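Local coordinates for cytochrome c family protein (PDB 3OUQ) that probably carries electrons as the N-terminal hexaheme half of an elongated dodecaheme c-type cytochrome, with covalently attached hemes strung along a cytochrome c7 (c3)-type fold, at residues 125-129 and 130-134. Sequence-based numbering, arbitrary orientation.
With HEC (heme c), chain G.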
ATOM      1  N   ARG A 125       9.742  -7.827   6.039  1.00 46.90           N
ATOM      2  CA  ARG A 125      10.691  -7.908   4.931  1.00 47.23           C
ATOM      3  C   ARG A 125      11.203  -9.356   4.922  1.00 48.77           C
ATOM      4  O   ARG A 125      11.840  -9.806   5.876  1.00 51.02           O
ATOM      5  CB  ARG A 125      11.855  -6.935   5.157  1.00 45.32           C
ATOM      6  N   ASN A 126      10.914 -10.090   3.853  1.00 49.02           N
ATOM      7  CA  ASN A 126      11.335 -11.487   3.753  1.00 48.90           C
ATOM      8  C   ASN A 126      10.820 -12.302   4.939  1.00 48.74           C
ATOM      9  O   ASN A 126      11.599 -12.927   5.662  1.00 49.69           O
ATOM     10  CB  ASN A 126      12.863 -11.595   3.703  1.00 50.82           C
ATOM     11  CG  ASN A 126      13.461 -10.848   2.534  1.00 54.04           C
ATOM     12  OD1 ASN A 126      13.009 -10.986   1.393  1.00 55.84           O
ATOM     13  ND2 ASN A 126      14.491 -10.052   2.807  1.00 55.61           N
ATOM     14  N   VAL A 127       9.508 -12.290   5.149  1.00 46.92           N
ATOM     15  CA  VAL A 127       8.943 -13.049   6.250  1.00 45.07           C
ATOM     16  C   VAL A 127       9.040 -14.518   5.889  1.00 43.61           C
ATOM     17  O   VAL A 127       8.918 -14.888   4.724  1.00 44.03           O
ATOM     18  CB  VAL A 127       7.474 -12.690   6.492  1.00 44.96           C
ATOM     19  CG1 VAL A 127       7.330 -11.191   6.662  1.00 44.95           C
ATOM     20  CG2 VAL A 127       6.632 -13.181   5.344  1.00 46.95           C
ATOM     21  N   THR A 128       9.264 -15.355   6.891  1.00 42.64           N
ATOM     22  CA  THR A 128       9.387 -16.788   6.678  1.00 41.50           C
ATOM     23  C   THR A 128       8.042 -17.488   6.893  1.00 42.50           C
ATOM     24  O   THR A 128       7.103 -16.890   7.427  1.00 42.77           O
ATOM     25  CB  THR A 128      10.404 -17.378   7.655  1.00 39.95           C
ATOM     26  OG1 THR A 128       9.892 -17.284   8.991  1.00 39.68           O
ATOM     27  CG2 THR A 128      11.699 -16.614   7.576  1.00 38.69           C
ATOM     28  N   MET A 129       7.944 -18.748   6.476  1.00 42.00           N
ATOM     29  CA  MET A 129       6.709 -19.498   6.670  1.00 42.90           C
ATOM     30  C   MET A 129       6.462 -19.652   8.173  1.00 44.56           C
ATOM     31  O   MET A 129       5.320 -19.660   8.633  1.00 45.30           O
ATOM     32  CB  MET A 129       6.803 -20.876   6.010  1.00 40.91           C
ATOM     33  CG  MET A 129       7.083 -20.825   4.518  1.00 40.18           C
ATOM     34  SD  MET A 129       6.031 -19.633   3.667  1.00 40.16           S
ATOM     35  CE  MET A 129       4.548 -20.161   4.178  1.00 37.55           C
ATOM     36  N   ALA A 130       7.539 -19.761   8.941  1.00 46.24           N
ATOM     37  CA  ALA A 130       7.418 -19.894  10.388  1.00 48.80           C
ATOM     38  C   ALA A 130       6.611 -18.719  10.928  1.00 49.77           C
ATOM     39  O   ALA A 130       5.609 -18.900  11.621  1.00 50.39           O
ATOM     40  CB  ALA A 130       8.796 -19.908  11.027  1.00 49.12           C
ATOM     41  N   GLN A 131       7.061 -17.515  10.595  1.00 49.99           N
ATOM     42  CA  GLN A 131       6.409 -16.284  11.031  1.00 49.84           C
ATOM     43  C   GLN A 131       5.006 -16.143  10.454  1.00 49.11           C
ATOM     44  O   GLN A 131       4.127 -15.542  11.075  1.00 48.93           O
ATOM     45  CB  GLN A 131       7.262 -15.092  10.618  1.00 49.66           C
ATOM     46  CG  GLN A 131       8.700 -15.234  11.058  1.00 50.66           C
ATOM     47  CD  GLN A 131       9.592 -14.191  10.446  1.00 51.50           C
ATOM     48  OE1 GLN A 131       9.784 -14.156   9.228  1.00 51.58           O
ATOM     49  NE2 GLN A 131      10.140 -13.321  11.284  1.00 53.98           N
ATOM     50  N   MET A 132       4.794 -16.682   9.259  1.00 47.80           N
ATOM     51  CA  MET A 132       3.473 -16.606   8.666  1.00 47.32           C
ATOM     52  C   MET A 132       2.541 -17.437   9.544  1.00 47.57           C
ATOM     53  O   MET A 132       1.368 -17.110   9.713  1.00 48.50           O
ATOM     54  CB  MET A 132       3.479 -17.146   7.232  1.00 46.05           C
ATOM     55  CG  MET A 132       4.296 -16.315   6.263  1.00 45.67           C
ATOM     56  SD  MET A 132       3.651 -16.366   4.574  1.00 45.61           S
ATOM     57  CE  MET A 132       4.670 -15.162   3.800  1.00 45.52           C
ATOM     58  N   GLU A 133       3.075 -18.509  10.120  1.00 46.38           N
ATOM     59  CA  GLU A 133       2.270 -19.359  10.982  1.00 45.98           C
ATOM     60  C   GLU A 133       1.881 -18.646  12.258  1.00 44.88           C
ATOM     61  O   GLU A 133       0.836 -18.935  12.836  1.00 44.84           O
ATOM     62  CB  GLU A 133       3.008 -20.655  11.309  1.00 48.02           C
ATOM     63  CG  GLU A 133       2.818 -21.716  10.247  1.00 51.36           C
ATOM     64  CD  GLU A 133       3.424 -23.037  10.629  1.00 53.77           C
ATOM     65  OE1 GLU A 133       3.082 -24.051   9.985  1.00 57.27           O
ATOM     66  OE2 GLU A 133       4.245 -23.070  11.567  1.00 56.05           O
ATOM     67  N   LYS A 134       2.714 -17.708  12.693  1.00 43.94           N
ATOM     68  CA  LYS A 134       2.420 -16.954  13.900  1.00 43.42           C
ATOM     69  C   LYS A 134       1.521 -15.758  13.575  1.00 45.00           C
ATOM     70  O   LYS A 134       1.331 -14.867  14.402  1.00 47.46           O
ATOM     71  CB  LYS A 134       3.719 -16.500  14.575  1.00 41.59           C
TER
HETATM   72 FE   HEC G 606       5.948 -19.971   1.424  1.00 47.13          FE
HETATM   73  CHA HEC G 606       8.260 -17.527   1.678  1.00 46.55           C
HETATM   74  CHB HEC G 606       8.483 -22.317   1.341  1.00 46.78           C
HETATM   75  CHC HEC G 606       3.611 -22.459   1.648  1.00 46.05           C
HETATM   76  CHD HEC G 606       3.601 -17.707   0.441  1.00 44.55           C
HETATM   77  NA  HEC G 606       7.932 -19.927   1.543  1.00 45.80           N
HETATM   78  C1A HEC G 606       8.716 -18.823   1.794  1.00 46.22           C
HETATM   79  C2A HEC G 606      10.104 -19.172   1.915  1.00 46.35           C
HETATM   80  C3A HEC G 606      10.196 -20.477   1.625  1.00 47.23           C
HETATM   81  C4A HEC G 606       8.843 -20.974   1.425  1.00 47.18           C
HETATM   82  CMA HEC G 606      11.511 -21.227   1.478  1.00 47.60           C
HETATM   83  CAA HEC G 606      11.225 -18.312   2.435  1.00 46.34           C
HETATM   84  CBA HEC G 606      11.172 -18.135   3.950  1.00 49.65           C
HETATM   85  CGA HEC G 606      11.354 -19.444   4.702  1.00 50.79           C
HETATM   86  O1A HEC G 606      12.355 -20.138   4.426  1.00 53.16           O
HETATM   87  O2A HEC G 606      10.507 -19.776   5.562  1.00 50.24           O
HETATM   88  NB  HEC G 606       6.029 -21.953   1.571  1.00 46.19           N
HETATM   89  C1B HEC G 606       7.163 -22.774   1.499  1.00 47.58           C
HETATM   90  C2B HEC G 606       6.785 -24.152   1.748  1.00 46.95           C
HETATM   91  C3B HEC G 606       5.464 -24.177   1.975  1.00 46.78           C
HETATM   92  C4B HEC G 606       4.966 -22.832   1.759  1.00 45.97           C
HETATM   93  CMB HEC G 606       7.683 -25.373   1.760  1.00 46.67           C
HETATM   94  CAB HEC G 606       4.740 -25.382   2.556  1.00 47.97           C
HETATM   95  CBB HEC G 606       4.248 -25.235   3.988  1.00 48.59           C
HETATM   96  NC  HEC G 606       3.991 -20.043   1.273  1.00 44.37           N
HETATM   97  C1C HEC G 606       3.144 -21.139   1.428  1.00 44.08           C
HETATM   98  C2C HEC G 606       1.762 -20.726   1.287  1.00 42.75           C
HETATM   99  C3C HEC G 606       1.746 -19.431   0.925  1.00 42.86           C
HETATM  100  C4C HEC G 606       3.146 -18.989   0.906  1.00 45.24           C
HETATM  101  CMC HEC G 606       0.527 -21.562   1.501  1.00 41.56           C
HETATM  102  CAC HEC G 606       0.553 -18.672   0.372  1.00 41.04           C
HETATM  103  CBC HEC G 606      -0.476 -18.277   1.408  1.00 39.20           C
HETATM  104  ND  HEC G 606       5.943 -18.043   1.055  1.00 45.47           N
HETATM  105  C1D HEC G 606       4.931 -17.277   0.499  1.00 44.70           C
HETATM  106  C2D HEC G 606       5.398 -15.925   0.296  1.00 45.06           C
HETATM  107  C3D HEC G 606       6.647 -15.865   0.790  1.00 45.67           C
HETATM  108  C4D HEC G 606       6.978 -17.170   1.263  1.00 45.59           C
HETATM  109  CMD HEC G 606       4.681 -14.761  -0.353  1.00 46.06           C
HETATM  110  CAD HEC G 606       7.607 -14.691   0.866  1.00 45.70           C
HETATM  111  CBD HEC G 606       7.199 -13.675   1.894  1.00 46.82           C
HETATM  112  CGD HEC G 606       8.325 -12.741   2.250  1.00 48.26           C
HETATM  113  O1D HEC G 606       8.075 -11.759   2.977  1.00 47.95           O
HETATM  114  O2D HEC G 606       9.465 -12.995   1.811  1.00 51.05           O
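Thr-128 and Met-132 open the short helix 129-133 with an i to i+4 bond, Met-132 N to Thr-128 O at 3.0 Å, and Glu-133 N repeats it on Met-129 O one residue later. Thr-128, at the head of this turn, is the N-cap, and its pairing with Gln-131 is a capping box with bonds in both directions. Gln-131 N reaches Thr-128 OG1 at 3.3 Å, almost straight (172°), because chi1 of 67° sets the hydroxyl between the backbone N and the carbonyl carbon. In return Thr-128 N gives to Gln-131 OE1 at 2.7 Å, lying in the amide plane on a lone pair; the hydroxyl adds a weak bond to the same oxygen. Were Thr-128 an alanine, Gln-131 N would probably lose its capping acceptor and the glutamine carboxamide would keep only the bond from the backbone N of that residue. Met-129, bent at chi2 and chi3, brings SD to 2.3 Å from the heme iron, where His-158 is the other axial ligand. Its methyl CE lies 3.9 Å from Met-132 SD. The heme propionates bind the backbone here, O2A taking Met-129 N at 2.9 Å and O1D taking Val-127 N at 2.7 Å. Cap and propionates thus fix the chain around the ligand; His-Met ligation generally favours reduced iron, so this heme probably has a higher potential than a bis-histidine one.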